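Long-range contacts in hypothetical UPF0204 protein AF0625 (Archaeoglobus fulgidus, PDB 1YQE), which probably hydrolyses D-aminoacyl-tRNAs to free tRNA and D-amino acids in a zinc-dependent reaction, countering the toxicity of such mischarged tRNAs: residues F136-T141 and G215-K220; N189-V194 and Y242-E247. One frame throughout, in Å; residues are numbered along the deposited sequence.

Contact 1. Residues F136-T141 and G215-K220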
loop_
_atom_site.group_PDB
_atom_site.type_symbol
_atom_site.label_atom_id
_atom_site.label_comp_id
_atom_site.label_asym_id
_atom_site.label_seq_id
_atom_site.Cartn_x
_atom_site.Cartn_y
_atom_site.Cartn_z
ATOM N N PHE A 136 0.602 -14.273 1.356
ATOM C CA PHE A 136 0.551 -12.869 0.974
ATOM C C PHE A 136 -0.828 -12.520 0.440
ATOM O O PHE A 136 -1.479 -13.334 -0.209
ATOM C CB PHE A 136 1.555 -12.528 -0.125
ATOM C CG PHE A 136 1.272 -11.204 -0.777
ATOM C CD1 PHE A 136 1.506 -10.016 -0.089
ATOM C CD2 PHE A 136 0.671 -11.144 -2.027
ATOM C CE1 PHE A 136 1.138 -8.789 -0.635
ATOM C CE2 PHE A 136 0.298 -9.920 -2.582
ATOM C CZ PHE A 136 0.534 -8.740 -1.879
ATOM N N THR A 137 -1.259 -11.293 0.700
ATOM C CA THR A 137 -2.538 -10.840 0.206
ATOM C C THR A 137 -2.603 -9.322 0.189
ATOM O O THR A 137 -1.996 -8.641 1.021
ATOM C CB THR A 137 -3.711 -11.372 1.064
ATOM O OG1 THR A 137 -4.951 -11.084 0.404
ATOM C CG2 THR A 137 -3.716 -10.714 2.439
ATOM N N MET A 138 -3.317 -8.795 -0.791
ATOM C CA MET A 138 -3.512 -7.367 -0.881
ATOM C C MET A 138 -4.671 -7.097 0.065
ATOM O O MET A 138 -5.385 -8.022 0.466
ATOM C CB MET A 138 -3.941 -6.966 -2.290
ATOM C CG MET A 138 -2.848 -6.987 -3.333
ATOM S SD MET A 138 -1.571 -5.767 -2.988
ATOM C CE MET A 138 -2.443 -4.243 -3.365
ATOM N N GLU A 139 -4.823 -5.836 0.445
ATOM C CA GLU A 139 -5.938 -5.401 1.271
ATOM C C GLU A 139 -6.515 -4.268 0.446
ATOM O O GLU A 139 -5.768 -3.531 -0.199
ATOM C CB GLU A 139 -5.475 -4.845 2.614
ATOM C CG GLU A 139 -5.229 -5.867 3.698
ATOM C CD GLU A 139 -4.867 -5.209 5.013
ATOM O OE1 GLU A 139 -5.699 -4.434 5.534
ATOM O OE2 GLU A 139 -3.754 -5.457 5.527
ATOM N N VAL A 140 -7.834 -4.133 0.431
ATOM C CA VAL A 140 -8.444 -3.048 -0.321
ATOM C C VAL A 140 -8.083 -1.745 0.380
ATOM O O VAL A 140 -7.541 -1.755 1.488
ATOM C CB VAL A 140 -9.979 -3.182 -0.354
ATOM C CG1 VAL A 140 -10.374 -4.428 -1.130
ATOM C CG2 VAL A 140 -10.520 -3.239 1.067
ATOM N N THR A 141 -8.369 -0.624 -0.270
ATOM C CA THR A 141 -8.105 0.680 0.319
ATOM C C THR A 141 -9.048 0.858 1.503
ATOM O O THR A 141 -10.249 0.637 1.378
ATOM C CB THR A 141 -8.367 1.806 -0.692
ATOM O OG1 THR A 141 -7.408 1.717 -1.751
ATOM C CG2 THR A 141 -8.267 3.167 -0.030
ATOM N N GLY A 215 -3.300 1.022 -7.548
ATOM C CA GLY A 215 -3.121 2.208 -6.743
ATOM C C GLY A 215 -4.131 1.967 -5.633
ATOM O O GLY A 215 -3.790 1.478 -4.557
ATOM N N HIS A 216 -5.391 2.279 -5.910
ATOM C CA HIS A 216 -6.451 2.068 -4.933
ATOM C C HIS A 216 -7.305 0.884 -5.363
ATOM O O HIS A 216 -7.290 0.486 -6.531
ATOM C CB HIS A 216 -7.300 3.334 -4.795
ATOM C CG HIS A 216 -6.678 4.367 -3.908
ATOM N ND1 HIS A 216 -6.574 4.204 -2.543
ATOM C CD2 HIS A 216 -6.067 5.541 -4.194
ATOM C CE1 HIS A 216 -5.928 5.231 -2.027
ATOM N NE2 HIS A 216 -5.606 6.056 -3.007
ATOM N N ASN A 217 -8.019 0.314 -4.402
ATOM C CA ASN A 217 -8.892 -0.833 -4.632
ATOM C C ASN A 217 -10.100 -0.646 -3.731
ATOM O O ASN A 217 -9.948 -0.333 -2.554
ATOM C CB ASN A 217 -8.189 -2.140 -4.256
ATOM C CG ASN A 217 -7.450 -2.765 -5.421
ATOM O OD1 ASN A 217 -8.034 -3.010 -6.474
ATOM N ND2 ASN A 217 -6.162 -3.048 -5.232
ATOM N N PHE A 218 -11.294 -0.839 -4.279
ATOM C CA PHE A 218 -12.503 -0.661 -3.490
ATOM C C PHE A 218 -13.334 -1.938 -3.378
ATOM O O PHE A 218 -13.775 -2.511 -4.379
ATOM C CB PHE A 218 -13.318 0.482 -4.085
ATOM C CG PHE A 218 -12.552 1.772 -4.163
ATOM C CD1 PHE A 218 -12.145 2.419 -3.001
ATOM C CD2 PHE A 218 -12.185 2.305 -5.390
ATOM C CE1 PHE A 218 -11.375 3.580 -3.062
ATOM C CE2 PHE A 218 -11.416 3.470 -5.462
ATOM C CZ PHE A 218 -11.011 4.102 -4.300
ATOM N N ALA A 219 -13.535 -2.376 -2.141
ATOM C CA ALA A 219 -14.288 -3.589 -1.852
ATOM C C ALA A 219 -15.769 -3.450 -2.159
ATOM O O ALA A 219 -16.303 -2.342 -2.252
ATOM C CB ALA A 219 -14.113 -3.967 -0.388
ATOM N N LYS A 220 -16.429 -4.591 -2.308
ATOM C CA LYS A 220 -17.854 -4.616 -2.586
ATOM C C LYS A 220 -18.657 -3.848 -1.535
ATOM O O LYS A 220 -19.708 -3.294 -1.852
ATOM C CB LYS A 220 -18.343 -6.071 -2.671
ATOM C CG LYS A 220 -19.850 -6.235 -2.573
ATOM C CD LYS A 220 -20.298 -7.623 -3.008
ATOM C CE LYS A 220 -21.639 -7.987 -2.379
ATOM N NZ LYS A 220 -22.644 -6.898 -2.523
HETATM O O HOH W 1 -5.071 -2.617 -2.497
HETATM O O HOH W 2 -12.460 -0.662 -0.149
#

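Contact 2. Residues N189-V194 and Y242-E247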
loop_
_atom_site.group_PDB
_atom_site.type_symbol
_atom_site.label_atom_id
_atom_site.label_comp_id
_atom_site.label_asym_id
_atom_site.label_seq_id
_atom_site.Cartn_x
_atom_site.Cartn_y
_atom_site.Cartn_z
ATOM N N ASN A 189 1.874 -1.566 -15.517
ATOM C CA ASN A 189 0.564 -1.026 -15.874
ATOM C C ASN A 189 -0.157 -0.752 -14.553
ATOM O O ASN A 189 -0.162 -1.601 -13.659
ATOM C CB ASN A 189 -0.205 -2.048 -16.712
ATOM C CG ASN A 189 0.473 -2.332 -18.041
ATOM O OD1 ASN A 189 0.674 -1.425 -18.847
ATOM N ND2 ASN A 189 0.835 -3.590 -18.273
ATOM N N VAL A 190 -0.755 0.430 -14.430
ATOM C CA VAL A 190 -1.427 0.822 -13.194
ATOM C C VAL A 190 -2.946 0.850 -13.307
ATOM O O VAL A 190 -3.504 1.424 -14.239
ATOM C CB VAL A 190 -0.959 2.222 -12.728
ATOM C CG1 VAL A 190 -1.559 2.547 -11.361
ATOM C CG2 VAL A 190 0.560 2.281 -12.675
ATOM N N ALA A 191 -3.614 0.237 -12.339
ATOM C CA ALA A 191 -5.066 0.222 -12.351
ATOM C C ALA A 191 -5.658 0.524 -10.987
ATOM O O ALA A 191 -4.987 0.434 -9.964
ATOM C CB ALA A 191 -5.564 -1.138 -12.815
ATOM N N VAL A 192 -6.923 0.927 -10.995
ATOM C CA VAL A 192 -7.661 1.137 -9.770
ATOM C C VAL A 192 -8.574 -0.082 -9.849
ATOM O O VAL A 192 -9.101 -0.386 -10.914
ATOM C CB VAL A 192 -8.515 2.419 -9.804
ATOM C CG1 VAL A 192 -9.590 2.341 -8.730
ATOM C CG2 VAL A 192 -7.638 3.638 -9.550
ATOM N N GLY A 193 -8.748 -0.794 -8.745
ATOM C CA GLY A 193 -9.597 -1.972 -8.788
ATOM C C GLY A 193 -10.929 -1.729 -8.120
ATOM O O GLY A 193 -11.009 -0.992 -7.139
ATOM N N VAL A 194 -11.974 -2.353 -8.652
ATOM C CA VAL A 194 -13.316 -2.201 -8.110
ATOM C C VAL A 194 -13.973 -3.573 -7.975
ATOM O O VAL A 194 -14.136 -4.293 -8.959
ATOM C CB VAL A 194 -14.195 -1.309 -9.024
ATOM C CG1 VAL A 194 -15.626 -1.253 -8.491
ATOM C CG2 VAL A 194 -13.614 0.108 -9.088
ATOM N N TYR A 242 -6.072 2.367 -16.226
ATOM C CA TYR A 242 -7.102 1.332 -16.299
ATOM C C TYR A 242 -7.903 1.186 -15.016
ATOM O O TYR A 242 -7.469 1.600 -13.945
ATOM C CB TYR A 242 -6.462 -0.042 -16.528
ATOM C CG TYR A 242 -5.572 -0.180 -17.729
ATOM C CD1 TYR A 242 -6.098 -0.527 -18.974
ATOM C CD2 TYR A 242 -4.196 0.012 -17.622
ATOM C CE1 TYR A 242 -5.274 -0.685 -20.080
ATOM C CE2 TYR A 242 -3.362 -0.140 -18.728
ATOM C CZ TYR A 242 -3.908 -0.489 -19.949
ATOM O OH TYR A 242 -3.089 -0.660 -21.040
ATOM N N ILE A 243 -9.077 0.580 -15.151
ATOM C CA ILE A 243 -9.916 0.248 -14.008
ATOM C C ILE A 243 -10.154 -1.241 -14.228
ATOM O O ILE A 243 -10.604 -1.644 -15.298
ATOM C CB ILE A 243 -11.298 0.940 -14.014
ATOM C CG1 ILE A 243 -11.143 2.451 -13.860
ATOM C CG2 ILE A 243 -12.142 0.406 -12.844
ATOM C CD1 ILE A 243 -12.451 3.213 -13.928
ATOM N N ILE A 244 -9.810 -2.061 -13.246
ATOM C CA ILE A 244 -10.035 -3.497 -13.366
ATOM C C ILE A 244 -11.212 -3.838 -12.466
ATOM O O ILE A 244 -11.281 -3.374 -11.332
ATOM C CB ILE A 244 -8.800 -4.307 -12.912
ATOM C CG1 ILE A 244 -7.644 -4.080 -13.883
ATOM C CG2 ILE A 244 -9.141 -5.788 -12.847
ATOM C CD1 ILE A 244 -6.322 -4.637 -13.395
ATOM N N ILE A 245 -12.143 -4.640 -12.974
ATOM C CA ILE A 245 -13.299 -5.028 -12.180
ATOM C C ILE A 245 -13.280 -6.515 -11.860
ATOM O O ILE A 245 -12.785 -7.329 -12.645
ATOM C CB ILE A 245 -14.634 -4.718 -12.908
ATOM C CG1 ILE A 245 -14.652 -5.405 -14.277
ATOM C CG2 ILE A 245 -14.828 -3.210 -13.036
ATOM C CD1 ILE A 245 -15.981 -5.304 -14.998
ATOM N N ASP A 246 -13.794 -6.855 -10.686
ATOM C CA ASP A 246 -13.894 -8.248 -10.271
ATOM C C ASP A 246 -15.277 -8.594 -10.813
ATOM O O ASP A 246 -16.282 -8.403 -10.130
ATOM C CB ASP A 246 -13.873 -8.352 -8.743
ATOM C CG ASP A 246 -13.964 -9.786 -8.252
ATOM O OD1 ASP A 246 -14.668 -10.591 -8.895
ATOM O OD2 ASP A 246 -13.345 -10.106 -7.215
ATOM N N GLU A 247 -15.313 -9.077 -12.053
ATOM C CA GLU A 247 -16.562 -9.401 -12.734
ATOM C C GLU A 247 -17.566 -10.256 -11.966
ATOM O O GLU A 247 -18.751 -10.271 -12.297
ATOM C CB GLU A 247 -16.275 -10.040 -14.105
ATOM C CG GLU A 247 -15.465 -11.328 -14.086
ATOM C CD GLU A 247 -13.968 -11.089 -14.146
ATOM O OE1 GLU A 247 -13.409 -10.521 -13.184
ATOM O OE2 GLU A 247 -13.349 -11.469 -15.160
#

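Contact 1. Residues F136-T141 and G215-K220
T141 meets H216 and N217 through three hydrogen bonds, two of them made by its hydroxyl. OG1 lies near the plane of the H216 ring, at its edge, 2.7 Å from ND1, and the same oxygen accepts the backbone N-H of N217 in a nearly straight bond (N-H...O angle 165°). The backbone N of T141 in turn donates to N217 O at 2.8 Å, slightly tilted from the carbonyl plane. With OG1 beside its own backbone N (chi1 -67°), the hydroxyl falls between the ring and the backbone N-H of N217, while CG2 rests 3.2 Å from H216 ND1. A valine here would probably leave both H216 ND1 and the backbone N-H of N217 without their shared partner and the imidazole less firmly fixed in rotation.

Two waters extend the polar seam. One donates to E139 O and accepts from N217 ND2; the other donates to T141 O and accepts from A219 N, with a weak further bond to N217 O.

Apolar contact is slighter. V140 turns both branches to the A219 methyl, CG1 3.8 Å and CG2 3.9 Å from A219 CB. T141 CB also approaches F218 CE1 obliquely.

The touching parts run 94° apart, so this is a crossing of two segments and not a sheet pairing: the loop leaving strand 135-138, an outermost strand of the mixed sheet, lies across the end of strand 212-218, an outermost strand of the parallel one. Beyond it, H216 NE2 reaches A110 O and N217 OD1 receives Q203 NE2. F218 packs on helix 228-238, whereas M138 leans on M117 of helix 114-125 and on V91 of strand 88-92.

Contact 2. Residues N189-V194 and Y242-E247
Strands 189-194 and 242-245 run parallel in register, from A191 beside Y242 to V194 beside I245, with their short axes 4.5 Å apart and inclined at 44°. Their backbone ladder passes from V192 N to Y242 O, I244 N to V192 O, V194 N to I244 O and D246 N to V194 O, all at 3.0 to 3.1 Å; an earlier bond, Y242 N to V190 O, is weak at 3.4 Å.

On one face A191 takes the centre. Its methyl has I244 CD1 at 3.6 Å and Y242 CB at 4.0 Å, the isoleucine reaching it because its CG1 stands beside the backbone N (chi1 -67°) and the chain continues extended. The Y242 ring offers an edge to V190 O, with CD2 3.7 Å from it, and N189 CB approaches the same ring obliquely. F212, on strand 212-218 beyond 189-194, meets this tyrosine edge-to-face.

Strands 189-194 and 242-245 are the two inner strands of a four-stranded parallel sheet, ordered 212-218, 189-194, 242-245, 268-271. The chain passes from one to the other through helix 201-209, edge strand 212-218 and helix 228-238, so the adjacent strands are not consecutive in sequence.

The opposite face carries V192, V194, I243 and I245. V194 and I243 run alongside each other in the same direction, their CG2 methyls 4.0 Å apart. Helix 228-238 packs here through V235, which meets V192 and I243, while V258 of helix 252-265 touches V194, I243 and I245. Past the strand end, D246 centres an inverse gamma turn, its OD1 bonded to K248 N.

Overall arrangement
The two contacts lie with centres about 11 Å apart and are joined through the four-stranded parallel sheet, where strand 212-218 of contact 1 flanks strand 189-194 of contact 2. Backbone bonds probably link them directly, G193 O accepting from F218 N and G193 N donating to H216 O. Along the chain the segments alternate, 136-141, 189-194, 215-220, 242-247, and helix 228-238 packs against residues of both contacts. Strand 212-218 is the shared element that carries the inner strand pair of contact 2 to the join between the two sheets. The bound pyrophosphate lies on the contact 1 side, about 11 Å from the V140 side chain.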